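Protein ACDH-11, isoform b (Caenorhabditis elegans, PDB 4Y9J) belongs to the acyl-CoA dehydrogenase family and binds flavin-adenine dinucleotide between a beta-rich middle domain and mostly helical domains. Local coordinates at residues Gly140-Pro145 with Thr280-Pro284; Phe223-Asp228 with Leu283-Leu288; Ala322-Tyr326 with Asp438-Thr442. One frame throughout, in Å; residues are numbered along the deposited sequence.

Contact 1. Residues Gly140-Pro145 with Thr280-Pro284; sequences GLVSCP and TKQLP. With UCC (S-{(3S,5R,9R)-1-[(2R,3S,4R,5R)-5-(6-amino-9H-purin-9-yl)-4-hydroxy-3-(phosphonooxy)tetrahydrofuran-2-yl]-3,5,9-trihydroxy-8,8-dimethyl-3,5-dioxido-10,14-dioxo-2,4,6-trioxa-11,15-diaza-3lambda~5~,5lambda~5~-diphosphaheptadecan-17-yl} undecanethioate), chain F.
The carboxamide of Gln282 turns one face to Gly140 and Leu141. The carbonyl carbon of Gly140 and CB of Leu141 both lie over that same face. The Leu141 and Gln282 side chains cross at about a right angle, with Leu141 CB 3.7 Å from Gln282 OE1. A bend at chi2 (87°) folds the amide back into this position. The Gln282 stem is packed tightly too, with its CB 3.0 Å from Gly140 O. At the nitrogen end, Gln282 NE2 is hydrogen-bonded to Asp438.

Thr280 to Leu283 form a type I beta turn, closed by Leu283 N to Thr280 O at 2.9 Å. Leu141 CG reaches the start of this turn, 3.8 Å from Thr280 CB. At the end of the turn, Leu283 CG stands anti to its backbone N (chi1 169°). This carries its methyls to Cys144 and Pro145 of helix 143-158. CD2 of Leu283 rests 3.7 Å from SG of Cys144, and CD1 of Leu283 lies 4.1 Å from CD of Pro145.

The contact joins the helical N-terminal domain to the beta-rich middle domain. It also backs the pocket of UCC, whose CA4 lies 3.8 Å from Cys144 SG. Gln282 OE1 is buried next to Leu141 CB and CD2, with no hydrogen-bond partner in the model. The two segments thus meet through mainly apolar contacts, and the bond from NE2 to Asp438 anchors the amide.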
loop_
_atom_site.group_PDB
_atom_site.type_symbol
_atom_site.label_atom_id
_atom_site.label_comp_id
_atom_site.label_asym_id
_atom_site.label_seq_id
_atom_site.Cartn_x
_atom_site.Cartn_y
_atom_site.Cartn_z
ATOM N N GLY B 140 8.980 -8.631 -18.550
ATOM C CA GLY B 140 8.793 -7.730 -17.415
ATOM C C GLY B 140 9.561 -6.436 -17.599
ATOM O O GLY B 140 10.083 -5.897 -16.661
ATOM N N LEU B 141 9.662 -5.977 -18.842
ATOM C CA LEU B 141 10.416 -4.824 -19.230
ATOM C C LEU B 141 11.928 -4.859 -19.090
ATOM O O LEU B 141 12.620 -3.840 -19.237
ATOM C CB LEU B 141 9.806 -3.532 -18.589
ATOM C CG LEU B 141 9.011 -2.681 -19.527
ATOM C CD1 LEU B 141 9.905 -2.097 -20.630
ATOM C CD2 LEU B 141 7.814 -3.394 -20.106
ATOM N N VAL B 142 12.474 -6.035 -18.832
ATOM C CA VAL B 142 13.908 -6.254 -18.974
ATOM C C VAL B 142 14.381 -6.022 -20.418
ATOM O O VAL B 142 15.556 -5.687 -20.614
ATOM C CB VAL B 142 14.341 -7.586 -18.310
ATOM C CG1 VAL B 142 15.841 -7.864 -18.588
ATOM C CG2 VAL B 142 14.150 -7.438 -16.804
ATOM N N SER B 143 13.449 -6.049 -21.367
ATOM C CA SER B 143 13.685 -5.576 -22.675
ATOM C C SER B 143 14.290 -4.203 -22.740
ATOM O O SER B 143 15.003 -3.915 -23.686
ATOM C CB SER B 143 12.353 -5.583 -23.453
ATOM O OG SER B 143 11.336 -4.975 -22.608
ATOM N N CYS B 144 13.942 -3.285 -21.832
ATOM C CA CYS B 144 14.484 -1.936 -21.885
ATOM C C CYS B 144 15.995 -1.857 -21.609
ATOM O O CYS B 144 16.760 -1.424 -22.489
ATOM C CB CYS B 144 13.643 -1.010 -21.009
ATOM S SG CYS B 144 14.418 0.512 -20.545
ATOM N N PRO B 145 16.471 -2.382 -20.486
ATOM C CA PRO B 145 17.908 -2.404 -20.346
ATOM C C PRO B 145 18.601 -3.275 -21.399
ATOM O O PRO B 145 19.734 -2.964 -21.733
ATOM C CB PRO B 145 18.146 -2.931 -18.943
ATOM C CG PRO B 145 16.844 -3.543 -18.550
ATOM C CD PRO B 145 15.800 -2.743 -19.224
ATOM N N THR B 280 5.233 0.058 -18.018
ATOM C CA THR B 280 6.615 -0.180 -17.638
ATOM C C THR B 280 6.853 -0.101 -16.124
ATOM O O THR B 280 7.970 0.224 -15.644
ATOM C CB THR B 280 7.665 0.688 -18.432
ATOM O OG1 THR B 280 7.675 2.032 -17.955
ATOM C CG2 THR B 280 7.374 0.726 -20.005
ATOM N N LYS B 281 5.820 -0.395 -15.349
ATOM C CA LYS B 281 5.900 -0.273 -13.912
ATOM C C LYS B 281 6.990 -1.216 -13.284
ATOM O O LYS B 281 7.459 -0.945 -12.192
ATOM C CB LYS B 281 4.497 -0.575 -13.239
ATOM C CG LYS B 281 3.417 0.441 -13.552
ATOM C CD LYS B 281 2.126 0.157 -12.715
ATOM C CE LYS B 281 1.071 1.246 -12.847
ATOM N NZ LYS B 281 1.572 2.463 -12.186
ATOM N N GLN B 282 7.319 -2.274 -13.981
ATOM C CA GLN B 282 8.357 -3.204 -13.612
ATOM C C GLN B 282 9.722 -2.542 -13.555
ATOM O O GLN B 282 10.589 -2.950 -12.755
ATOM C CB GLN B 282 8.458 -4.401 -14.599
ATOM C CG GLN B 282 7.144 -5.032 -15.073
ATOM C CD GLN B 282 6.546 -4.332 -16.299
ATOM O OE1 GLN B 282 6.771 -3.158 -16.566
ATOM N NE2 GLN B 282 5.793 -5.064 -17.018
ATOM N N LEU B 283 9.914 -1.582 -14.447
ATOM C CA LEU B 283 11.204 -0.936 -14.709
ATOM C C LEU B 283 11.477 0.229 -13.744
ATOM O O LEU B 283 10.647 1.128 -13.630
ATOM C CB LEU B 283 11.151 -0.442 -16.166
ATOM C CG LEU B 283 12.244 0.473 -16.625
ATOM C CD1 LEU B 283 13.505 -0.325 -16.848
ATOM C CD2 LEU B 283 11.830 1.055 -17.977
ATOM N N PRO B 284 12.656 0.281 -13.106
ATOM C CA PRO B 284 12.828 1.463 -12.264
ATOM C C PRO B 284 13.266 2.658 -13.092
ATOM O O PRO B 284 14.311 2.577 -13.744
ATOM C CB PRO B 284 13.935 1.063 -11.329
ATOM C CG PRO B 284 14.559 -0.127 -11.949
ATOM C CD PRO B 284 13.617 -0.776 -12.823
HETATM O OA1 UCC F . 13.750 7.265 -24.366
HETATM C CA1 UCC F . 14.883 6.781 -23.978
HETATM C CA2 UCC F . 15.161 5.461 -23.249
HETATM C CA3 UCC F . 14.114 4.392 -23.224
HETATM C CA4 UCC F . 14.731 2.968 -23.432
HETATM C CA5 UCC F . 14.284 2.412 -24.791
HETATM C CA6 UCC F . 13.908 0.975 -24.696
HETATM C CA7 UCC F . 13.465 0.418 -26.040
HETATM C CA8 UCC F . 13.365 -0.996 -25.629
HETATM C CA9 UCC F . 12.223 -1.784 -25.981
HETATM C C10 UCC F . 11.412 -2.207 -24.840
HETATM C C11 UCC F . 10.089 -1.516 -25.137
HETATM S S UCC F . 16.368 7.532 -24.146
HETATM C CP1 UCC F . 16.117 9.163 -24.946
HETATM C CP2 UCC F . 15.541 9.115 -26.328
HETATM N NP1 UCC F . 15.630 10.416 -27.022
HETATM C CP3 UCC F . 15.425 10.421 -28.341
HETATM O OP1 UCC F . 15.051 9.444 -28.990
HETATM C CP4 UCC F . 15.747 11.708 -29.073
HETATM C CP5 UCC F . 14.541 12.115 -29.932
HETATM N NP2 UCC F . 15.048 13.235 -30.714
HETATM C CP6 UCC F . 15.744 13.114 -31.844
HETATM O OP2 UCC F . 15.938 12.044 -32.405
HETATM C CP8 UCC F . 16.180 14.428 -32.460
HETATM O OP3 UCC F . 15.912 14.381 -33.895
HETATM C CPB UCC F . 17.659 14.733 -32.420
HETATM C CP7 UCC F . 18.664 13.620 -32.750
HETATM C CP9 UCC F . 17.928 14.614 -30.857
HETATM C CPA UCC F . 18.000 16.239 -32.481
HETATM O O7 UCC F . 19.435 16.415 -32.370
HETATM P P2 UCC F . 20.127 17.776 -32.915
HETATM O O21 UCC F . 21.620 17.750 -32.629
HETATM O O22 UCC F . 19.190 18.923 -32.511
HETATM O O6 UCC F . 19.842 17.593 -34.506
HETATM P P1 UCC F . 20.889 17.448 -35.698
HETATM O O11 UCC F . 21.812 18.651 -35.827
HETATM O O12 UCC F . 20.011 17.067 -36.853
HETATM O "O5'" UCC F . 21.738 16.112 -35.170
HETATM C "C5'" UCC F . 23.158 16.214 -34.905
HETATM C "C4'" UCC F . 23.958 15.139 -35.667
HETATM C "C3'" UCC F . 23.782 15.278 -37.176
HETATM O "O3'" UCC F . 24.996 14.825 -37.721
HETATM P P3 UCC F . 25.967 15.776 -38.526
HETATM O O33 UCC F . 27.147 14.868 -38.793
HETATM O O32 UCC F . 26.386 16.826 -37.524
HETATM O O31 UCC F . 25.123 16.236 -39.742
HETATM C "C2'" UCC F . 22.674 14.309 -37.563
HETATM O "O2'" UCC F . 22.806 13.714 -38.852
HETATM O "O4'" UCC F . 23.462 13.828 -35.324
HETATM C "C1'" UCC F . 22.954 13.230 -36.510
HETATM N N9 UCC F . 21.826 12.342 -36.191
HETATM C C4 UCC F . 21.799 11.072 -36.579
HETATM N N3 UCC F . 22.655 10.238 -37.217
HETATM C C8 UCC F . 20.681 12.684 -35.556
HETATM N N7 UCC F . 19.891 11.597 -35.480
HETATM C C5 UCC F . 20.523 10.563 -36.082
HETATM C C6 UCC F . 20.260 9.116 -36.304
HETATM N N6 UCC F . 19.092 8.582 -35.864
HETATM N N1 UCC F . 21.184 8.395 -37.015
HETATM C C2 UCC F . 22.334 8.952 -37.448
#

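Contact 2. Residues Phe223-Asp228 with Leu283-Leu288; sequences FSSAVD and LPTAEL. With FAD (flavin-adenine dinucleotide), chain E.
Residues Phe223-Ser225 and Thr285-Leu288 pair as antiparallel strands at the end of a ladder in the middle-domain sheet, against the flavin. Ser224 and Ala286 form a hydrogen-bonded pair. The bond from Ala286 N to Ser224 O is straight (172°), though the donor sits above the carbonyl plane. The return bond, Ser224 N to Ala286 O at 2.8 Å, lies in the carbonyl plane but is more bent (136°). Past the strand end, Ala226 N still holds Pro284 O at 2.8 Å.

Ser225 and Thr285 are the neighbouring non-hydrogen-bonded pair, linked through their side chains. Thr285 OG1 donates to Ser225 OG at 2.8 Å, and Ser225 OG donates in turn to FAD N5 at 2.7 Å. Lys277 binds Thr285 OG1 and so extends this chain of bonds. As in other acyl-CoA dehydrogenases, the flavin ring packs against the beta domain. Ser225 grips the ring twice, since its backbone N also meets FAD O4 almost straight (170°). Phe223 lies over the isoalloxazine, its ring tilted to it, CD2 3.4 Å from FAD C9A.

On the sheet face of Ser224 and Ala286 the packing is mostly apolar. Val227 CG1 touches Ala286 CB at 3.9 Å and slides past Leu288. Ser224 OG is buried without a polar partner, against Leu288 CD1 at 3.4 Å. Leu283 CD2 packs beside Ser225 OG. Asp228 OD1 meets Pro284 CG, the side chains crossing at about a right angle, while OD2 is salt-bridged to Lys102.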
loop_
_atom_site.group_PDB
_atom_site.type_symbol
_atom_site.label_atom_id
_atom_site.label_comp_id
_atom_site.label_asym_id
_atom_site.label_seq_id
_atom_site.Cartn_x
_atom_site.Cartn_y
_atom_site.Cartn_z
ATOM N N PHE B 223 14.415 11.666 -16.981
ATOM C CA PHE B 223 13.990 10.274 -17.096
ATOM C C PHE B 223 15.260 9.450 -17.220
ATOM O O PHE B 223 15.974 9.609 -18.226
ATOM C CB PHE B 223 13.148 9.920 -18.346
ATOM C CG PHE B 223 11.707 10.410 -18.296
ATOM C CD1 PHE B 223 11.405 11.769 -18.399
ATOM C CD2 PHE B 223 10.664 9.525 -18.049
ATOM C CE1 PHE B 223 10.046 12.197 -18.319
ATOM C CE2 PHE B 223 9.339 9.971 -17.959
ATOM C CZ PHE B 223 9.055 11.297 -18.089
ATOM N N SER B 224 15.482 8.557 -16.249
ATOM C CA SER B 224 16.644 7.614 -16.311
ATOM C C SER B 224 16.173 6.224 -15.967
ATOM O O SER B 224 16.011 5.889 -14.785
ATOM C CB SER B 224 17.692 8.069 -15.288
ATOM O OG SER B 224 18.220 9.290 -15.648
ATOM N N SER B 225 15.871 5.446 -16.979
ATOM C CA SER B 225 15.419 4.095 -16.832
ATOM C C SER B 225 16.542 3.093 -16.539
ATOM O O SER B 225 17.673 3.282 -16.928
ATOM C CB SER B 225 14.648 3.676 -18.082
ATOM O OG SER B 225 13.424 4.361 -18.168
ATOM N N ALA B 226 16.191 2.044 -15.781
ATOM C CA ALA B 226 17.110 0.962 -15.395
ATOM C C ALA B 226 18.266 1.516 -14.623
ATOM O O ALA B 226 19.446 1.267 -14.937
ATOM C CB ALA B 226 17.584 0.181 -16.616
ATOM N N VAL B 227 17.956 2.286 -13.565
ATOM C CA VAL B 227 19.006 2.779 -12.656
ATOM C C VAL B 227 19.688 1.700 -11.777
ATOM O O VAL B 227 20.610 2.002 -11.058
ATOM C CB VAL B 227 18.495 3.955 -11.750
ATOM C CG1 VAL B 227 18.436 5.240 -12.507
ATOM C CG2 VAL B 227 17.186 3.668 -11.133
ATOM N N ASP B 228 19.231 0.462 -11.878
ATOM C CA ASP B 228 19.947 -0.690 -11.398
ATOM C C ASP B 228 21.140 -1.105 -12.381
ATOM O O ASP B 228 21.850 -2.085 -12.072
ATOM C CB ASP B 228 19.019 -1.871 -11.297
ATOM C CG ASP B 228 18.397 -2.211 -12.621
ATOM O OD1 ASP B 228 17.717 -1.353 -13.256
ATOM O OD2 ASP B 228 18.550 -3.354 -13.073
ATOM N N LEU B 283 9.914 -1.582 -14.447
ATOM C CA LEU B 283 11.204 -0.936 -14.709
ATOM C C LEU B 283 11.477 0.229 -13.744
ATOM O O LEU B 283 10.647 1.128 -13.630
ATOM C CB LEU B 283 11.151 -0.442 -16.166
ATOM C CG LEU B 283 12.244 0.473 -16.625
ATOM C CD1 LEU B 283 13.505 -0.325 -16.848
ATOM C CD2 LEU B 283 11.830 1.055 -17.977
ATOM N N PRO B 284 12.656 0.281 -13.106
ATOM C CA PRO B 284 12.828 1.463 -12.264
ATOM C C PRO B 284 13.266 2.658 -13.092
ATOM O O PRO B 284 14.311 2.577 -13.744
ATOM C CB PRO B 284 13.935 1.063 -11.329
ATOM C CG PRO B 284 14.559 -0.127 -11.949
ATOM C CD PRO B 284 13.617 -0.776 -12.823
ATOM N N THR B 285 12.463 3.672 -13.160
ATOM C CA THR B 285 12.828 4.889 -13.897
ATOM C C THR B 285 12.875 6.001 -12.886
ATOM O O THR B 285 11.894 6.298 -12.200
ATOM C CB THR B 285 11.823 5.183 -15.046
ATOM O OG1 THR B 285 11.752 4.087 -15.976
ATOM C CG2 THR B 285 12.129 6.496 -15.742
ATOM N N ALA B 286 14.021 6.670 -12.790
ATOM C CA ALA B 286 14.241 7.717 -11.801
ATOM C C ALA B 286 14.494 9.055 -12.393
ATOM O O ALA B 286 14.839 9.203 -13.592
ATOM C CB ALA B 286 15.465 7.315 -10.939
ATOM N N GLU B 287 14.386 10.070 -11.564
ATOM C CA GLU B 287 15.010 11.351 -11.824
ATOM C C GLU B 287 16.328 11.387 -11.049
ATOM O O GLU B 287 16.356 11.058 -9.851
ATOM C CB GLU B 287 14.142 12.506 -11.351
ATOM C CG GLU B 287 12.758 12.497 -12.000
ATOM C CD GLU B 287 11.760 13.481 -11.420
ATOM O OE1 GLU B 287 12.169 14.450 -10.703
ATOM O OE2 GLU B 287 10.551 13.238 -11.728
ATOM N N LEU B 288 17.363 11.837 -11.704
ATOM C CA LEU B 288 18.732 11.877 -11.143
ATOM C C LEU B 288 19.250 13.261 -11.023
ATOM O O LEU B 288 19.299 14.022 -12.016
ATOM C CB LEU B 288 19.720 11.014 -11.963
ATOM C CG LEU B 288 19.322 9.553 -12.191
ATOM C CD1 LEU B 288 20.418 8.948 -13.069
ATOM C CD2 LEU B 288 19.079 8.797 -10.945
HETATM P PA FAD E . 8.353 16.682 -25.818
HETATM O O1A FAD E . 9.393 16.798 -26.932
HETATM O O2A FAD E . 8.233 17.853 -24.828
HETATM O O5B FAD E . 6.871 16.623 -26.459
HETATM C C5B FAD E . 6.571 15.600 -27.402
HETATM C C4B FAD E . 5.538 16.154 -28.344
HETATM O O4B FAD E . 6.160 17.304 -28.958
HETATM C C3B FAD E . 5.110 15.196 -29.409
HETATM O O3B FAD E . 3.824 15.586 -30.022
HETATM C C2B FAD E . 6.150 15.531 -30.461
HETATM O O2B FAD E . 5.744 15.098 -31.769
HETATM C C1B FAD E . 6.195 17.074 -30.350
HETATM N N9A FAD E . 7.397 17.637 -30.994
HETATM C C8A FAD E . 8.667 17.665 -30.481
HETATM N N7A FAD E . 9.521 18.207 -31.398
HETATM C C5A FAD E . 8.781 18.577 -32.490
HETATM C C6A FAD E . 9.058 19.204 -33.784
HETATM N N6A FAD E . 10.326 19.597 -34.094
HETATM N N1A FAD E . 8.005 19.381 -34.620
HETATM C C2A FAD E . 6.767 18.975 -34.315
HETATM N N3A FAD E . 6.437 18.405 -33.156
HETATM C C4A FAD E . 7.394 18.191 -32.224
HETATM N N1 FAD E . 14.824 9.344 -21.739
HETATM C C2 FAD E . 16.126 9.055 -21.437
HETATM O O2 FAD E . 17.009 9.805 -21.931
HETATM N N3 FAD E . 16.508 8.012 -20.781
HETATM C C4 FAD E . 15.716 7.118 -20.237
HETATM O O4 FAD E . 16.140 6.175 -19.607
HETATM C C4X FAD E . 14.251 7.360 -20.493
HETATM N N5 FAD E . 13.337 6.522 -19.831
HETATM C C5X FAD E . 11.989 6.867 -20.129
HETATM C C6 FAD E . 11.028 5.998 -19.531
HETATM C C7 FAD E . 9.640 6.247 -19.801
HETATM C C7M FAD E . 8.688 5.277 -19.180
HETATM C C8 FAD E . 9.280 7.408 -20.589
HETATM C C8M FAD E . 7.795 7.701 -20.855
HETATM C C9 FAD E . 10.210 8.262 -21.172
HETATM C C9A FAD E . 11.603 8.026 -20.929
HETATM N N10 FAD E . 12.531 8.879 -21.458
HETATM C C10 FAD E . 13.888 8.562 -21.207
HETATM C "C1'" FAD E . 12.162 10.061 -22.151
HETATM C "C2'" FAD E . 11.696 9.993 -23.611
HETATM O "O2'" FAD E . 12.767 9.808 -24.516
HETATM C "C3'" FAD E . 10.965 11.292 -23.936
HETATM O "O3'" FAD E . 9.811 11.266 -23.133
HETATM C "C4'" FAD E . 10.640 11.388 -25.415
HETATM O "O4'" FAD E . 11.824 11.424 -26.214
HETATM C "C5'" FAD E . 9.749 12.603 -25.701
HETATM O "O5'" FAD E . 10.442 13.845 -25.267
HETATM P P FAD E . 9.672 14.782 -24.131
HETATM O O1P FAD E . 9.206 13.885 -23.056
HETATM O O2P FAD E . 10.577 15.953 -23.841
HETATM O O3P FAD E . 8.385 15.329 -24.983
#

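Contact 3. Residues Ala322-Tyr326 with Asp438-Thr442; sequences ASLGY and DAQVT. With UCC (S-{(3S,5R,9R)-1-[(2R,3S,4R,5R)-5-(6-amino-9H-purin-9-yl)-4-hydroxy-3-(phosphonooxy)tetrahydrofuran-2-yl]-3,5,9-trihydroxy-8,8-dimethyl-3,5-dioxido-10,14-dioxo-2,4,6-trioxa-11,15-diaza-3lambda~5~,5lambda~5~-diphosphaheptadecan-17-yl} undecanethioate), chain F.
Ser323 on helix 304-338 comes closest to Ala439, with CA atoms 6.1 Å apart, near the type I turn from Ala439 to Thr442. The ring of Tyr326 lies against Asp438 and Ala439. Ala439 N sits over one face, offset toward the rim, and CD2 of Tyr326 is 3.6 Å from Ala439 CA. The ring and the Asp438 carboxylate planes are 66° apart. A water at the ring edge, in its plane, joins them: it is 2.7 Å from Tyr326 OH and donates to Asp438 OD2 at 2.6 Å.

Ser323 OG and Thr442 OG1 are within hydrogen-bonding distance, 2.8 Å; Ser323 OG also has a weak bond to Asn319 O. Thr442 OG1 stands between the backbone N and the carbonyl carbon (chi1 68°), which turns it back to donate to Ala439 O, in the carbonyl plane. That carbonyl takes Thr442 N as well, so two bonds fasten the turn. Thr442 CG2 lies near the edge of the Tyr326 ring.

Ala322 CB touches UCC C11 at 3.3 Å, so the same helix lines the pocket at the end of the acyl chain. Both segments belong to the helical C-terminal domain. Helix 389-419 packs on Ser323 and Thr442 through Ala410, and Asp438 reaches out of this bundle to the loop ahead of strand 285-298.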
loop_
_atom_site.group_PDB
_atom_site.type_symbol
_atom_site.label_atom_id
_atom_site.label_comp_id
_atom_site.label_asym_id
_atom_site.label_seq_id
_atom_site.Cartn_x
_atom_site.Cartn_y
_atom_site.Cartn_z
ATOM N N ALA B 322 9.557 -4.720 -29.494
ATOM C CA ALA B 322 8.631 -4.660 -28.378
ATOM C C ALA B 322 7.207 -4.374 -28.873
ATOM O O ALA B 322 6.294 -5.070 -28.476
ATOM C CB ALA B 322 9.042 -3.581 -27.430
ATOM N N SER B 323 7.047 -3.407 -29.777
ATOM C CA SER B 323 5.747 -3.116 -30.343
ATOM C C SER B 323 5.145 -4.373 -30.963
ATOM O O SER B 323 3.985 -4.717 -30.742
ATOM C CB SER B 323 5.870 -2.008 -31.400
ATOM O OG SER B 323 6.184 -0.773 -30.822
ATOM N N LEU B 324 5.924 -5.053 -31.765
ATOM C CA LEU B 324 5.491 -6.216 -32.487
ATOM C C LEU B 324 5.270 -7.388 -31.543
ATOM O O LEU B 324 4.370 -8.202 -31.781
ATOM C CB LEU B 324 6.493 -6.577 -33.588
ATOM C CG LEU B 324 6.420 -5.580 -34.765
ATOM C CD1 LEU B 324 7.634 -5.626 -35.627
ATOM C CD2 LEU B 324 5.169 -5.804 -35.582
ATOM N N GLY B 325 6.094 -7.467 -30.510
ATOM C CA GLY B 325 5.921 -8.466 -29.466
ATOM C C GLY B 325 4.542 -8.378 -28.758
ATOM O O GLY B 325 3.846 -9.419 -28.613
ATOM N N TYR B 326 4.125 -7.168 -28.458
ATOM C CA TYR B 326 2.806 -6.932 -27.830
ATOM C C TYR B 326 1.650 -7.239 -28.789
ATOM O O TYR B 326 0.641 -7.840 -28.383
ATOM C CB TYR B 326 2.691 -5.513 -27.303
ATOM C CG TYR B 326 3.651 -5.233 -26.164
ATOM C CD1 TYR B 326 3.673 -6.029 -25.058
ATOM C CD2 TYR B 326 4.540 -4.162 -26.200
ATOM C CE1 TYR B 326 4.549 -5.789 -24.013
ATOM C CE2 TYR B 326 5.399 -3.903 -25.146
ATOM C CZ TYR B 326 5.401 -4.734 -24.061
ATOM O OH TYR B 326 6.283 -4.607 -23.007
ATOM N N ASP B 438 1.890 -1.207 -21.278
ATOM C CA ASP B 438 3.258 -1.345 -21.746
ATOM C C ASP B 438 3.461 -0.990 -23.245
ATOM O O ASP B 438 4.379 -0.251 -23.590
ATOM C CB ASP B 438 3.843 -2.720 -21.381
ATOM C CG ASP B 438 4.016 -2.930 -19.803
ATOM O OD1 ASP B 438 3.672 -2.029 -18.949
ATOM O OD2 ASP B 438 4.546 -4.036 -19.381
ATOM N N ALA B 439 2.560 -1.462 -24.104
ATOM C CA ALA B 439 2.610 -1.145 -25.529
ATOM C C ALA B 439 2.533 0.378 -25.757
ATOM O O ALA B 439 3.117 0.884 -26.702
ATOM C CB ALA B 439 1.454 -1.833 -26.269
ATOM N N GLN B 440 1.838 1.106 -24.875
ATOM C CA GLN B 440 1.729 2.550 -24.954
ATOM C C GLN B 440 3.059 3.295 -24.747
ATOM O O GLN B 440 3.181 4.448 -25.140
ATOM C CB GLN B 440 0.593 3.049 -24.037
ATOM C CG GLN B 440 0.413 4.538 -23.912
ATOM C CD GLN B 440 -0.032 5.173 -25.241
ATOM O OE1 GLN B 440 0.831 5.656 -26.042
ATOM N NE2 GLN B 440 -1.269 5.096 -25.524
ATOM N N VAL B 441 4.059 2.671 -24.111
ATOM C CA VAL B 441 5.361 3.330 -24.066
ATOM C C VAL B 441 6.033 3.471 -25.487
ATOM O O VAL B 441 6.803 4.398 -25.748
ATOM C CB VAL B 441 6.333 2.638 -23.099
ATOM C CG1 VAL B 441 7.042 1.460 -23.717
ATOM C CG2 VAL B 441 7.317 3.695 -22.582
ATOM N N THR B 442 5.710 2.511 -26.331
ATOM C CA THR B 442 6.486 2.286 -27.571
ATOM C C THR B 442 6.390 3.437 -28.617
ATOM O O THR B 442 7.377 3.680 -29.267
ATOM C CB THR B 442 6.292 0.901 -28.199
ATOM O OG1 THR B 442 4.973 0.704 -28.738
ATOM C CG2 THR B 442 6.586 -0.201 -27.246
HETATM O OA1 UCC F . 13.750 7.265 -24.366
HETATM C CA1 UCC F . 14.883 6.781 -23.978
HETATM C CA2 UCC F . 15.161 5.461 -23.249
HETATM C CA3 UCC F . 14.114 4.392 -23.224
HETATM C CA4 UCC F . 14.731 2.968 -23.432
HETATM C CA5 UCC F . 14.284 2.412 -24.791
HETATM C CA6 UCC F . 13.908 0.975 -24.696
HETATM C CA7 UCC F . 13.465 0.418 -26.040
HETATM C CA8 UCC F . 13.365 -0.996 -25.629
HETATM C CA9 UCC F . 12.223 -1.784 -25.981
HETATM C C10 UCC F . 11.412 -2.207 -24.840
HETATM C C11 UCC F . 10.089 -1.516 -25.137
HETATM S S UCC F . 16.368 7.532 -24.146
HETATM C CP1 UCC F . 16.117 9.163 -24.946
HETATM C CP2 UCC F . 15.541 9.115 -26.328
HETATM N NP1 UCC F . 15.630 10.416 -27.022
HETATM C CP3 UCC F . 15.425 10.421 -28.341
HETATM O OP1 UCC F . 15.051 9.444 -28.990
HETATM C CP4 UCC F . 15.747 11.708 -29.073
HETATM C CP5 UCC F . 14.541 12.115 -29.932
HETATM N NP2 UCC F . 15.048 13.235 -30.714
HETATM C CP6 UCC F . 15.744 13.114 -31.844
HETATM O OP2 UCC F . 15.938 12.044 -32.405
HETATM C CP8 UCC F . 16.180 14.428 -32.460
HETATM O OP3 UCC F . 15.912 14.381 -33.895
HETATM C CPB UCC F . 17.659 14.733 -32.420
HETATM C CP7 UCC F . 18.664 13.620 -32.750
HETATM C CP9 UCC F . 17.928 14.614 -30.857
HETATM C CPA UCC F . 18.000 16.239 -32.481
HETATM O O7 UCC F . 19.435 16.415 -32.370
HETATM P P2 UCC F . 20.127 17.776 -32.915
HETATM O O21 UCC F . 21.620 17.750 -32.629
HETATM O O22 UCC F . 19.190 18.923 -32.511
HETATM O O6 UCC F . 19.842 17.593 -34.506
HETATM P P1 UCC F . 20.889 17.448 -35.698
HETATM O O11 UCC F . 21.812 18.651 -35.827
HETATM O O12 UCC F . 20.011 17.067 -36.853
HETATM O "O5'" UCC F . 21.738 16.112 -35.170
HETATM C "C5'" UCC F . 23.158 16.214 -34.905
HETATM C "C4'" UCC F . 23.958 15.139 -35.667
HETATM C "C3'" UCC F . 23.782 15.278 -37.176
HETATM O "O3'" UCC F . 24.996 14.825 -37.721
HETATM P P3 UCC F . 25.967 15.776 -38.526
HETATM O O33 UCC F . 27.147 14.868 -38.793
HETATM O O32 UCC F . 26.386 16.826 -37.524
HETATM O O31 UCC F . 25.123 16.236 -39.742
HETATM C "C2'" UCC F . 22.674 14.309 -37.563
HETATM O "O2'" UCC F . 22.806 13.714 -38.852
HETATM O "O4'" UCC F . 23.462 13.828 -35.324
HETATM C "C1'" UCC F . 22.954 13.230 -36.510
HETATM N N9 UCC F . 21.826 12.342 -36.191
HETATM C C4 UCC F . 21.799 11.072 -36.579
HETATM N N3 UCC F . 22.655 10.238 -37.217
HETATM C C8 UCC F . 20.681 12.684 -35.556
HETATM N N7 UCC F . 19.891 11.597 -35.480
HETATM C C5 UCC F . 20.523 10.563 -36.082
HETATM C C6 UCC F . 20.260 9.116 -36.304
HETATM N N6 UCC F . 19.092 8.582 -35.864
HETATM N N1 UCC F . 21.184 8.395 -37.015
HETATM C C2 UCC F . 22.334 8.952 -37.448
HETATM O O HOH W 1 5.414 -5.964 -20.868
#

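How the contacts relate
Asp438 ties contact 3 to contact 1. Its OD1 probably accepts from Thr280 N at 2.8 Å, and its OD2 from Gln282 NE2 at 2.9 Å. Leu141 CD2 also packs on Tyr326 OH at 3.5 Å; the centres are about 12 Å apart. Contacts 1 and 2 share Leu283 and Pro284, with centres about 10 Å apart. They touch again where Cys144 SG meets Ser225 CB at 4.0 Å. Contacts 2 and 3 do not touch; their nearest atoms are about 7 Å apart. Contact 2 holds the flavin, while contacts 1 and 3 line the UCC acyl chain; Thr280 and Val441 also touch FAD. Loop 280-284 thus meets the N-terminal domain in contact 1 and, through Asp438, the C-terminal domain.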